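Local coordinates for sortase-like protein (Streptococcus suis, PDB 3RE9), which probably acts as a class C sortase, a transpeptidase of the kind that links pilin subunits on the cell surface of Gram-positive bacteria, at residues V108-T113 with D128-A133. Sequence-based numbering, arbitrary orientation.
Sequences VKIGDT and DQIVVA
Ile110, in a type II beta turn from Lys109 to Asp112, packs on Ile130 just past a classic beta bulge in strand 122-133 of the sortase domain. The turn leads into strand 113-117, the antiparallel neighbour of that strand. Asp128 and Gln129 form the bulge, both facing Arg168 on strand 163-172.

The two isoleucines reach past each other in opposite directions. Ile110 CG1 lies 4.0 Å from Ile130 CD1. In Ile110, CG1 is anti to the carbonyl carbon (chi1 -74°) and the chain runs on extended, which brings CD1 over the bulge backbone, 3.9 Å from Asp128 O. Ile130 extends the other way, toward the start of the turn. Its CD1 comes to 3.3 Å from Val108 O and 4.0 Å from Ile110 N, both backbone atoms.

The turn is closed by Asp112 N to Lys109 O, 3.1 Å. The Asp112 carboxylate folds back, and Lys109 N donates to its OD2 at 3.0 Å and 163°, from above the carboxylate plane. Asp112 OD1 forms a salt bridge with Lys51, so each carboxylate oxygen has a partner. Gly111, with phi +103°, takes the third position of the turn. Within the bulge, Asp128 OD1 forms a salt bridge with Arg168.

Between the two segments the contact is van der Waals packing, with each CD1 methyl also lying against a backbone carbonyl oxygen of the other segment. Backbone hydrogen bonds join Gly111 and Asp112 to Val127, just before the bulge. The isoleucines thus add a small contact at the surface, while hydrogen bonds and salt bridges probably hold the turn and the bulge in shape.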
ATOM      1  N   VAL A 108      -3.540 -12.210 -10.827  1.00 15.46           N
ATOM      2  CA  VAL A 108      -2.153 -11.747 -10.803  1.00 15.02           C
ATOM      3  C   VAL A 108      -1.212 -12.924 -10.526  1.00 15.25           C
ATOM      4  O   VAL A 108      -1.508 -13.766  -9.687  1.00 14.62           O
ATOM      5  CB  VAL A 108      -1.933 -10.615  -9.777  1.00 14.51           C
ATOM      6  CG1 VAL A 108      -0.478 -10.192  -9.750  1.00 14.17           C
ATOM      7  CG2 VAL A 108      -2.802  -9.417 -10.114  1.00 14.42           C
ATOM      8  N   LYS A 109      -0.095 -12.956 -11.255  1.00 16.11           N
ATOM      9  CA  LYS A 109       0.946 -13.988 -11.140  1.00 17.35           C
ATOM     10  C   LYS A 109       2.261 -13.441 -10.572  1.00 17.26           C
ATOM     11  O   LYS A 109       2.581 -12.238 -10.639  1.00 16.87           O
ATOM     12  CB  LYS A 109       1.347 -14.599 -12.516  1.00 17.33           C
ATOM     13  CG  LYS A 109       0.431 -14.402 -13.697  1.00 17.76           C
ATOM     14  CD  LYS A 109       1.169 -14.791 -14.957  1.00 19.06           C
ATOM     15  CE  LYS A 109       0.457 -14.264 -16.190  1.00 21.40           C
ATOM     16  NZ  LYS A 109      -0.548 -15.299 -16.638  1.00 22.97           N
ATOM     17  N   ILE A 110       3.057 -14.384 -10.085  1.00 17.49           N
ATOM     18  CA  ILE A 110       4.410 -14.112  -9.699  1.00 16.95           C
ATOM     19  C   ILE A 110       5.160 -13.722 -10.986  1.00 17.82           C
ATOM     20  O   ILE A 110       4.964 -14.325 -12.071  1.00 17.67           O
ATOM     21  CB  ILE A 110       4.988 -15.313  -8.875  1.00 17.07           C
ATOM     22  CG1 ILE A 110       4.341 -15.286  -7.465  1.00 16.09           C
ATOM     23  CG2 ILE A 110       6.516 -15.259  -8.830  1.00 16.03           C
ATOM     24  CD1 ILE A 110       4.763 -16.353  -6.462  1.00 16.03           C
ATOM     25  N   GLY A 111       5.954 -12.659 -10.890  1.00 17.46           N
ATOM     26  CA  GLY A 111       6.680 -12.183 -12.056  1.00 17.12           C
ATOM     27  C   GLY A 111       6.045 -10.970 -12.667  1.00 17.28           C
ATOM     28  O   GLY A 111       6.717 -10.258 -13.403  1.00 16.98           O
ATOM     29  N   ASP A 112       4.746 -10.757 -12.382  1.00 17.90           N
ATOM     30  CA  ASP A 112       3.975  -9.581 -12.849  1.00 17.90           C
ATOM     31  C   ASP A 112       4.358  -8.312 -12.095  1.00 17.35           C
ATOM     32  O   ASP A 112       4.785  -8.357 -10.945  1.00 18.00           O
ATOM     33  CB  ASP A 112       2.456  -9.781 -12.721  1.00 17.94           C
ATOM     34  CG  ASP A 112       1.892 -10.768 -13.732  1.00 20.63           C
ATOM     35  OD1 ASP A 112       2.646 -11.172 -14.673  1.00 23.61           O
ATOM     36  OD2 ASP A 112       0.693 -11.150 -13.572  1.00 18.82           O
ATOM     37  N   THR A 113       4.139  -7.185 -12.762  1.00 16.64           N
ATOM     38  CA  THR A 113       4.569  -5.876 -12.329  1.00 15.39           C
ATOM     39  C   THR A 113       3.363  -4.958 -12.021  1.00 15.09           C
ATOM     40  O   THR A 113       2.370  -4.932 -12.760  1.00 14.98           O
ATOM     41  CB  THR A 113       5.476  -5.263 -13.417  1.00 15.01           C
ATOM     42  OG1 THR A 113       6.669  -6.055 -13.515  1.00 15.92           O
ATOM     43  CG2 THR A 113       5.874  -3.829 -13.104  1.00 15.88           C
ATOM     44  N   ASP A 128       6.391 -11.166  -6.085  1.00 16.85           N
ATOM     45  CA  ASP A 128       7.247 -12.278  -5.660  1.00 16.98           C
ATOM     46  C   ASP A 128       6.606 -13.292  -4.684  1.00 17.22           C
ATOM     47  O   ASP A 128       7.251 -14.291  -4.329  1.00 16.32           O
ATOM     48  CB  ASP A 128       8.565 -11.749  -5.083  1.00 17.88           C
ATOM     49  CG  ASP A 128       8.403 -11.109  -3.705  1.00 19.77           C
ATOM     50  OD1 ASP A 128       7.256 -10.874  -3.276  1.00 22.66           O
ATOM     51  OD2 ASP A 128       9.435 -10.829  -3.051  1.00 21.91           O
ATOM     52  N   GLN A 129       5.348 -13.030  -4.258  1.00 16.72           N
ATOM     53  CA  GLN A 129       4.621 -13.867  -3.292  1.00 15.69           C
ATOM     54  C   GLN A 129       3.112 -13.574  -3.248  1.00 15.18           C
ATOM     55  O   GLN A 129       2.695 -12.433  -3.142  1.00 14.76           O
ATOM     56  CB  GLN A 129       5.225 -13.718  -1.907  1.00 15.39           C
ATOM     57  CG  GLN A 129       4.459 -14.409  -0.807  1.00 17.85           C
ATOM     58  CD  GLN A 129       5.142 -14.244   0.534  1.00 20.59           C
ATOM     59  OE1 GLN A 129       6.263 -14.720   0.723  1.00 22.10           O
ATOM     60  NE2 GLN A 129       4.486 -13.541   1.467  1.00 20.14           N
ATOM     61  N   ILE A 130       2.308 -14.625  -3.355  1.00 14.97           N
ATOM     62  CA  ILE A 130       0.854 -14.533  -3.269  1.00 14.90           C
ATOM     63  C   ILE A 130       0.427 -15.508  -2.176  1.00 14.52           C
ATOM     64  O   ILE A 130       0.820 -16.673  -2.171  1.00 14.75           O
ATOM     65  CB  ILE A 130       0.164 -14.828  -4.618  1.00 14.92           C
ATOM     66  CG1 ILE A 130       0.565 -13.773  -5.634  1.00 15.32           C
ATOM     67  CG2 ILE A 130      -1.378 -14.885  -4.482  1.00 14.32           C
ATOM     68  CD1 ILE A 130       0.455 -14.249  -7.050  1.00 16.01           C
ATOM     69  N   VAL A 131      -0.345 -14.995  -1.230  1.00 14.15           N
ATOM     70  CA  VAL A 131      -0.704 -15.716  -0.027  1.00 13.85           C
ATOM     71  C   VAL A 131      -2.211 -15.525   0.174  1.00 14.07           C
ATOM     72  O   VAL A 131      -2.737 -14.439  -0.049  1.00 13.02           O
ATOM     73  CB  VAL A 131       0.164 -15.219   1.182  1.00 13.58           C
ATOM     74  CG1 VAL A 131      -0.554 -15.346   2.508  1.00 13.86           C
ATOM     75  CG2 VAL A 131       1.485 -15.976   1.240  1.00 14.20           C
ATOM     76  N   VAL A 132      -2.898 -16.606   0.535  1.00 15.13           N
ATOM     77  CA  VAL A 132      -4.260 -16.518   1.026  1.00 16.40           C
ATOM     78  C   VAL A 132      -4.185 -16.724   2.540  1.00 17.81           C
ATOM     79  O   VAL A 132      -3.816 -17.809   3.012  1.00 17.94           O
ATOM     80  CB  VAL A 132      -5.201 -17.541   0.317  1.00 16.57           C
ATOM     81  CG1 VAL A 132      -6.579 -17.602   0.988  1.00 15.14           C
ATOM     82  CG2 VAL A 132      -5.327 -17.193  -1.157  1.00 15.30           C
ATOM     83  N   ALA A 133      -4.501 -15.664   3.287  1.00 18.80           N
ATOM     84  CA  ALA A 133      -4.437 -15.674   4.752  1.00 20.03           C
ATOM     85  C   ALA A 133      -5.791 -15.395   5.413  1.00 20.97           C
ATOM     86  O   ALA A 133      -6.679 -14.786   4.813  1.00 20.69           O
ATOM     87  CB  ALA A 133      -3.404 -14.665   5.244  1.00 19.75           C
TER